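Local coordinates for ArsR family transcriptional regulator (Staphylococcus aureus, PDB 6CDB), which probably binds DNA as a zinc-responsive transcriptional repressor of the ArsR family and works as a dimer of identical subunits, at residues H44-H47 and S52-N55; V69-Q74 and M78-D83. The protein carries 1 engineered substitution. One frame throughout, in Å; residues are numbered along the deposited sequence.

In the fold
Contact 1 joins helix 42-49 to the start of helix 53-65, the two helices of the helix-turn-helix; contact 2 pairs strands 69-74 and 77-82, the beta hairpin, or wing, of the same winged-helix domain. They come in series along the chain, contact 1 closing before contact 2 opens, and helix 53-65 is followed, after a short connection, by strand 69-74. Their centres lie about 15 Å apart and their nearest atoms about 5 Å, without touching. Both are surface contacts. Helix 53-65 ties them together, carrying one segment of contact 1 and packing under Val69 and Tyr80 of contact 2. In ArsR-type repressors these elements form the probable DNA-reading part, and the Asp83 end of contact 2 approaches the zinc site.

Contact 1: H44-H47 and S52-N55; sequences HISH and SQSN
Ser46 of helix 42-49 meets Gln53 in the first turn of the next helix, and this pair with Ser52 makes up the small interface, 103 Å² in all. The CB of Ser46 points at the 52-55 segment. Its OG lies 3.6 Å from Gln53 CG, while Ser46 CB itself is 3.8 Å from the same methylene, so the hydroxyl end and the stem both rest against one aliphatic carbon. Gln53 places CG there by turning it beside its own backbone N (chi1 -66°); beyond CG the chain is extended. The polar need of Ser46 OG is met in the intervening turn, where it hydrogen-bonds to Leu51 O. Ser46 OG also lies 4.0 Å from the backbone carbonyl carbon Ser52 C. The CB of Ser52 points away from helix 42-49, and its OG does another job: as N-cap of helix 53-65, it accepts from Asn55 N at 3.1 Å, with a fairly straight N-H...O angle of 163°. This is the outer edge of the helix-turn-helix corner: Ser46 also touches Val56, and neighbouring Ile45 packs inward on Val56 and Leu60 of helix 53-65 and on Ile31, Leu34 and Leu35 of helix 26-37.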
ATOM      1  N   HIS A  44      18.473  14.492   8.632  1.00 33.26           N
ATOM      2  CA  HIS A  44      18.768  14.273   7.222  1.00 35.31           C
ATOM      3  C   HIS A  44      17.497  14.174   6.387  1.00 36.10           C
ATOM      4  O   HIS A  44      17.433  14.728   5.281  1.00 32.82           O
ATOM      5  CB  HIS A  44      19.612  13.014   7.050  1.00 37.08           C
ATOM      6  CG  HIS A  44      19.929  12.705   5.622  1.00 43.24           C
ATOM      7  ND1 HIS A  44      19.233  11.768   4.890  1.00 41.25           N
ATOM      8  CD2 HIS A  44      20.850  13.235   4.778  1.00 44.50           C
ATOM      9  CE1 HIS A  44      19.719  11.720   3.662  1.00 43.28           C
ATOM     10  NE2 HIS A  44      20.702  12.598   3.569  1.00 48.03           N
ATOM     11  N   ILE A  45      16.481  13.460   6.883  1.00 33.45           N
ATOM     12  CA  ILE A  45      15.210  13.374   6.165  1.00 31.91           C
ATOM     13  C   ILE A  45      14.626  14.764   5.978  1.00 32.00           C
ATOM     14  O   ILE A  45      14.239  15.160   4.870  1.00 31.72           O
ATOM     15  CB  ILE A  45      14.226  12.464   6.923  1.00 34.87           C
ATOM     16  CG1 ILE A  45      14.768  11.030   7.028  1.00 31.82           C
ATOM     17  CG2 ILE A  45      12.837  12.500   6.254  1.00 29.26           C
ATOM     18  CD1 ILE A  45      14.043  10.173   8.061  1.00 30.73           C
ATOM     19  N   SER A  46      14.568  15.524   7.073  1.00 33.56           N
ATOM     20  CA  SER A  46      14.037  16.879   7.052  1.00 31.13           C
ATOM     21  C   SER A  46      14.770  17.739   6.030  1.00 33.59           C
ATOM     22  O   SER A  46      14.143  18.389   5.183  1.00 32.56           O
ATOM     23  CB  SER A  46      14.146  17.467   8.454  1.00 29.85           C
ATOM     24  OG  SER A  46      14.348  18.862   8.386  1.00 37.25           O
ATOM     25  N   HIS A  47      16.108  17.726   6.074  1.00 33.44           N
ATOM     26  CA  HIS A  47      16.889  18.537   5.143  1.00 35.31           C
ATOM     27  C   HIS A  47      16.662  18.103   3.699  1.00 33.91           C
ATOM     28  O   HIS A  47      16.418  18.936   2.817  1.00 32.95           O
ATOM     29  CB  HIS A  47      18.368  18.445   5.494  1.00 36.49           C
ATOM     30  CG  HIS A  47      19.252  19.182   4.543  1.00 39.39           C
ATOM     31  ND1 HIS A  47      20.045  18.542   3.616  1.00 42.62           N
ATOM     32  CD2 HIS A  47      19.451  20.508   4.361  1.00 37.64           C
ATOM     33  CE1 HIS A  47      20.716  19.442   2.919  1.00 43.04           C
ATOM     34  NE2 HIS A  47      20.372  20.643   3.349  1.00 42.34           N
ATOM     35  N   SER A  52       9.962  20.229   7.957  1.00 30.99           N
ATOM     36  CA  SER A  52      10.482  20.570   9.271  1.00 32.71           C
ATOM     37  C   SER A  52      10.783  19.305  10.070  1.00 35.56           C
ATOM     38  O   SER A  52      10.221  18.236   9.825  1.00 33.99           O
ATOM     39  CB  SER A  52       9.492  21.451  10.032  1.00 33.69           C
ATOM     40  OG  SER A  52       8.416  20.688  10.530  1.00 32.61           O
ATOM     41  N   GLN A  53      11.703  19.426  11.031  1.00 35.45           N
ATOM     42  CA  GLN A  53      12.014  18.276  11.874  1.00 35.92           C
ATOM     43  C   GLN A  53      10.808  17.859  12.708  1.00 36.99           C
ATOM     44  O   GLN A  53      10.577  16.663  12.910  1.00 34.29           O
ATOM     45  CB  GLN A  53      13.221  18.574  12.768  1.00 34.36           C
ATOM     46  CG  GLN A  53      14.519  18.772  11.988  1.00 41.03           C
ATOM     47  CD  GLN A  53      15.765  18.405  12.787  1.00 45.29           C
ATOM     48  OE1 GLN A  53      15.712  17.602  13.724  1.00 50.35           O
ATOM     49  NE2 GLN A  53      16.898  18.987  12.407  1.00 44.94           N
ATOM     50  N   SER A  54      10.036  18.833  13.209  1.00 37.57           N
ATOM     51  CA  SER A  54       8.792  18.538  13.921  1.00 38.85           C
ATOM     52  C   SER A  54       7.887  17.622  13.110  1.00 34.08           C
ATOM     53  O   SER A  54       7.404  16.595  13.601  1.00 36.04           O
ATOM     54  CB  SER A  54       8.048  19.841  14.235  1.00 37.04           C
ATOM     55  OG  SER A  54       8.651  20.522  15.307  1.00 42.79           O
ATOM     56  N   ASN A  55       7.624  18.017  11.865  1.00 34.02           N
ATOM     57  CA  ASN A  55       6.717  17.283  10.999  1.00 34.87           C
ATOM     58  C   ASN A  55       7.254  15.882  10.705  1.00 35.79           C
ATOM     59  O   ASN A  55       6.539  14.888  10.853  1.00 31.73           O
ATOM     60  CB  ASN A  55       6.510  18.087   9.712  1.00 32.70           C
ATOM     61  CG  ASN A  55       5.444  17.499   8.825  1.00 31.70           C
ATOM     62  OD1 ASN A  55       4.625  16.703   9.282  1.00 36.71           O
ATOM     63  ND2 ASN A  55       5.448  17.879   7.546  1.00 26.61           N
TER

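Contact 2: V69-Q74 and M78-D83; sequences VKAKRQ and MIYSLD
Strands 69-74 and 78-82 run antiparallel, their short axes 4.5 Å apart at closest and their directions 150° apart. Lys70-Ser81 and Lys72-Ile79 are hydrogen-bonded pairs, each closed by two backbone N-H...O bonds; Ile79 N to Lys72 O, at 2.8 Å, is the straightest at 170°. Val69-Leu82, Ala71-Tyr80 and Arg73-Met78 are the non-hydrogen-bonded pairs.

On the face carrying Ala71 and Tyr80, Ala71 CB sits 3.7 Å from the centroid of the Tyr80 ring, almost on its normal, a CH-pi contact. Val69 CG2 reaches the edge of the same ring at CD2. Nearer the turn, the side chains of Met78 and Arg73 cross at about a right angle: a bend at chi2 (-50°) folds Met78 back toward the first strand, and CE lies 3.6 Å from Arg73 NH1, at the edge of the guanidinium and in its plane.

On the other face Lys70 reaches across to the second strand. A bend at the end of the chain lets NZ donate to Ser81 OG at 2.8 Å and to Asp83 O at 3.1 Å, the latter from above the carbonyl plane. One water donates to both Val69 O and Asp83 OD1, tying the strand ends together.

Tyr80 rests on Leu60 and Lys64, and Val69 on Leu63 and Lys64, of helix 53-65; Val69 and Leu82 also pack on Met32 and Leu35 of helix 26-37. Tyr80 pairs through its backbone with Ala40 of strand 40-41, while the side chain of Asp83 packs on His97 of the second subunit, a zinc ligand, and lies about 5 Å from a bound zinc ion.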
ATOM      1  N   VAL A  69       8.287   1.696   9.904  1.00 32.23           N
ATOM      2  CA  VAL A  69       9.690   2.056  10.057  1.00 30.88           C
ATOM      3  C   VAL A  69      10.130   1.604  11.439  1.00 32.72           C
ATOM      4  O   VAL A  69       9.314   1.365  12.327  1.00 32.79           O
ATOM      5  CB  VAL A  69       9.949   3.571   9.893  1.00 29.43           C
ATOM      6  CG1 VAL A  69       9.531   4.037   8.506  1.00 27.83           C
ATOM      7  CG2 VAL A  69       9.212   4.361  10.986  1.00 29.23           C
ATOM      8  N   LYS A  70      11.439   1.472  11.609  1.00 32.93           N
ATOM      9  CA  LYS A  70      12.030   1.235  12.915  1.00 34.28           C
ATOM     10  C   LYS A  70      13.195   2.198  13.077  1.00 36.24           C
ATOM     11  O   LYS A  70      13.634   2.841  12.111  1.00 35.48           O
ATOM     12  CB  LYS A  70      12.496  -0.215  13.068  1.00 33.19           C
ATOM     13  CG  LYS A  70      13.616  -0.582  12.101  1.00 35.45           C
ATOM     14  CD  LYS A  70      14.032  -2.036  12.256  1.00 36.68           C
ATOM     15  CE  LYS A  70      15.189  -2.367  11.325  1.00 36.64           C
ATOM     16  NZ  LYS A  70      14.878  -1.939   9.934  1.00 38.00           N
ATOM     17  N   ALA A  71      13.710   2.297  14.307  1.00 38.62           N
ATOM     18  CA  ALA A  71      14.788   3.236  14.591  1.00 41.88           C
ATOM     19  C   ALA A  71      15.817   2.615  15.526  1.00 44.66           C
ATOM     20  O   ALA A  71      15.475   1.830  16.413  1.00 42.36           O
ATOM     21  CB  ALA A  71      14.246   4.538  15.196  1.00 43.32           C
ATOM     22  N   LYS A  72      17.082   2.979  15.315  1.00 45.90           N
ATOM     23  CA  LYS A  72      18.188   2.579  16.174  1.00 50.83           C
ATOM     24  C   LYS A  72      18.987   3.820  16.542  1.00 51.65           C
ATOM     25  O   LYS A  72      19.024   4.791  15.790  1.00 49.48           O
ATOM     26  CB  LYS A  72      19.107   1.550  15.485  1.00 49.75           C
ATOM     27  CG  LYS A  72      20.172   0.963  16.400  1.00 54.78           C
ATOM     28  CD  LYS A  72      19.566   0.057  17.475  1.00 59.02           C
ATOM     29  CE  LYS A  72      20.040   0.436  18.879  1.00 57.13           C
ATOM     30  NZ  LYS A  72      19.160   1.476  19.501  1.00 53.72           N
ATOM     31  N   ARG A  73      19.621   3.797  17.708  1.00 55.23           N
ATOM     32  CA  ARG A  73      20.453   4.917  18.123  1.00 59.02           C
ATOM     33  C   ARG A  73      21.889   4.660  17.676  1.00 59.90           C
ATOM     34  O   ARG A  73      22.480   3.634  18.024  1.00 61.78           O
ATOM     35  CB  ARG A  73      20.378   5.135  19.632  1.00 58.26           C
ATOM     36  CG  ARG A  73      21.413   6.123  20.137  1.00 63.98           C
ATOM     37  CD  ARG A  73      20.993   6.751  21.450  1.00 65.92           C
ATOM     38  NE  ARG A  73      21.555   8.087  21.596  1.00 65.78           N
ATOM     39  CZ  ARG A  73      20.943   9.206  21.212  1.00 66.12           C
ATOM     40  NH1 ARG A  73      19.737   9.149  20.655  1.00 65.88           N
ATOM     41  NH2 ARG A  73      21.534  10.383  21.388  1.00 63.99           N
ATOM     42  N   GLN A  74      22.437   5.580  16.886  1.00 61.44           N
ATOM     43  CA  GLN A  74      23.816   5.498  16.423  1.00 63.66           C
ATOM     44  C   GLN A  74      24.517   6.809  16.750  1.00 63.72           C
ATOM     45  O   GLN A  74      24.026   7.889  16.396  1.00 63.96           O
ATOM     46  CB  GLN A  74      23.888   5.205  14.921  1.00 64.42           C
ATOM     47  CG  GLN A  74      25.051   5.902  14.214  1.00 68.73           C
ATOM     48  CD  GLN A  74      25.265   5.391  12.795  1.00 71.01           C
ATOM     49  OE1 GLN A  74      25.882   4.347  12.593  1.00 75.73           O
ATOM     50  NE2 GLN A  74      24.765   6.128  11.808  1.00 66.71           N
ATOM     51  N   MET A  78      19.020   9.286  16.141  1.00 53.17           N
ATOM     52  CA  MET A  78      18.101   8.207  15.798  1.00 50.20           C
ATOM     53  C   MET A  78      18.112   7.996  14.287  1.00 44.49           C
ATOM     54  O   MET A  78      17.766   8.901  13.520  1.00 44.31           O
ATOM     55  CB  MET A  78      16.680   8.519  16.277  1.00 50.40           C
ATOM     56  CG  MET A  78      16.424   8.254  17.754  1.00 53.87           C
ATOM     57  SD  MET A  78      16.974   6.611  18.269  1.00 66.98           S
ATOM     58  CE  MET A  78      17.063   6.847  20.048  1.00 65.15           C
ATOM     59  N   ILE A  79      18.500   6.802  13.864  1.00 43.18           N
ATOM     60  CA  ILE A  79      18.529   6.420  12.460  1.00 37.15           C
ATOM     61  C   ILE A  79      17.291   5.580  12.179  1.00 39.78           C
ATOM     62  O   ILE A  79      17.053   4.565  12.848  1.00 40.13           O
ATOM     63  CB  ILE A  79      19.815   5.652  12.125  1.00 40.44           C
ATOM     64  CG1 ILE A  79      21.035   6.497  12.490  1.00 46.47           C
ATOM     65  CG2 ILE A  79      19.843   5.238  10.666  1.00 37.77           C
ATOM     66  CD1 ILE A  79      20.959   7.919  11.995  1.00 44.83           C
ATOM     67  N   TYR A  80      16.502   6.003  11.195  1.00 35.20           N
ATOM     68  CA  TYR A  80      15.294   5.297  10.809  1.00 35.79           C
ATOM     69  C   TYR A  80      15.530   4.451   9.570  1.00 33.88           C
ATOM     70  O   TYR A  80      16.422   4.723   8.767  1.00 32.00           O
ATOM     71  CB  TYR A  80      14.142   6.272  10.564  1.00 33.48           C
ATOM     72  CG  TYR A  80      13.583   6.806  11.859  1.00 38.56           C
ATOM     73  CD1 TYR A  80      14.261   7.791  12.564  1.00 38.73           C
ATOM     74  CD2 TYR A  80      12.386   6.320  12.387  1.00 36.36           C
ATOM     75  CE1 TYR A  80      13.774   8.280  13.756  1.00 40.79           C
ATOM     76  CE2 TYR A  80      11.887   6.809  13.590  1.00 38.46           C
ATOM     77  CZ  TYR A  80      12.595   7.792  14.265  1.00 41.87           C
ATOM     78  OH  TYR A  80      12.143   8.307  15.455  1.00 47.64           O
ATOM     79  N   SER A  81      14.710   3.411   9.426  1.00 33.22           N
ATOM     80  CA  SER A  81      14.768   2.558   8.254  1.00 32.58           C
ATOM     81  C   SER A  81      13.393   1.948   8.043  1.00 28.69           C
ATOM     82  O   SER A  81      12.561   1.929   8.954  1.00 28.43           O
ATOM     83  CB  SER A  81      15.829   1.467   8.423  1.00 34.14           C
ATOM     84  OG  SER A  81      15.590   0.739   9.621  1.00 32.90           O
ATOM     85  N   LEU A  82      13.148   1.465   6.829  1.00 29.70           N
ATOM     86  CA  LEU A  82      11.966   0.638   6.623  1.00 30.07           C
ATOM     87  C   LEU A  82      12.043  -0.566   7.552  1.00 31.16           C
ATOM     88  O   LEU A  82      13.124  -1.114   7.794  1.00 31.78           O
ATOM     89  CB  LEU A  82      11.857   0.198   5.164  1.00 29.09           C
ATOM     90  CG  LEU A  82      11.701   1.316   4.126  1.00 31.24           C
ATOM     91  CD1 LEU A  82      11.294   0.758   2.765  1.00 28.58           C
ATOM     92  CD2 LEU A  82      10.716   2.390   4.596  1.00 27.46           C
ATOM     93  N   ASP A  83      10.888  -0.973   8.084  1.00 30.91           N
ATOM     94  CA  ASP A  83      10.882  -1.917   9.197  1.00 31.74           C
ATOM     95  C   ASP A  83      11.517  -3.252   8.814  1.00 30.47           C
ATOM     96  O   ASP A  83      12.411  -3.737   9.512  1.00 29.82           O
ATOM     97  CB  ASP A  83       9.459  -2.124   9.713  1.00 30.04           C
ATOM     98  CG  ASP A  83       9.382  -3.211  10.785  1.00 35.28           C
ATOM     99  OD1 ASP A  83       9.557  -2.874  11.976  1.00 36.90           O
ATOM    100  OD2 ASP A  83       9.170  -4.402  10.433  1.00 35.86           O
TER
HETATM  101  O   HOH W   1       8.625  -0.891  13.610  1.00 36.14           O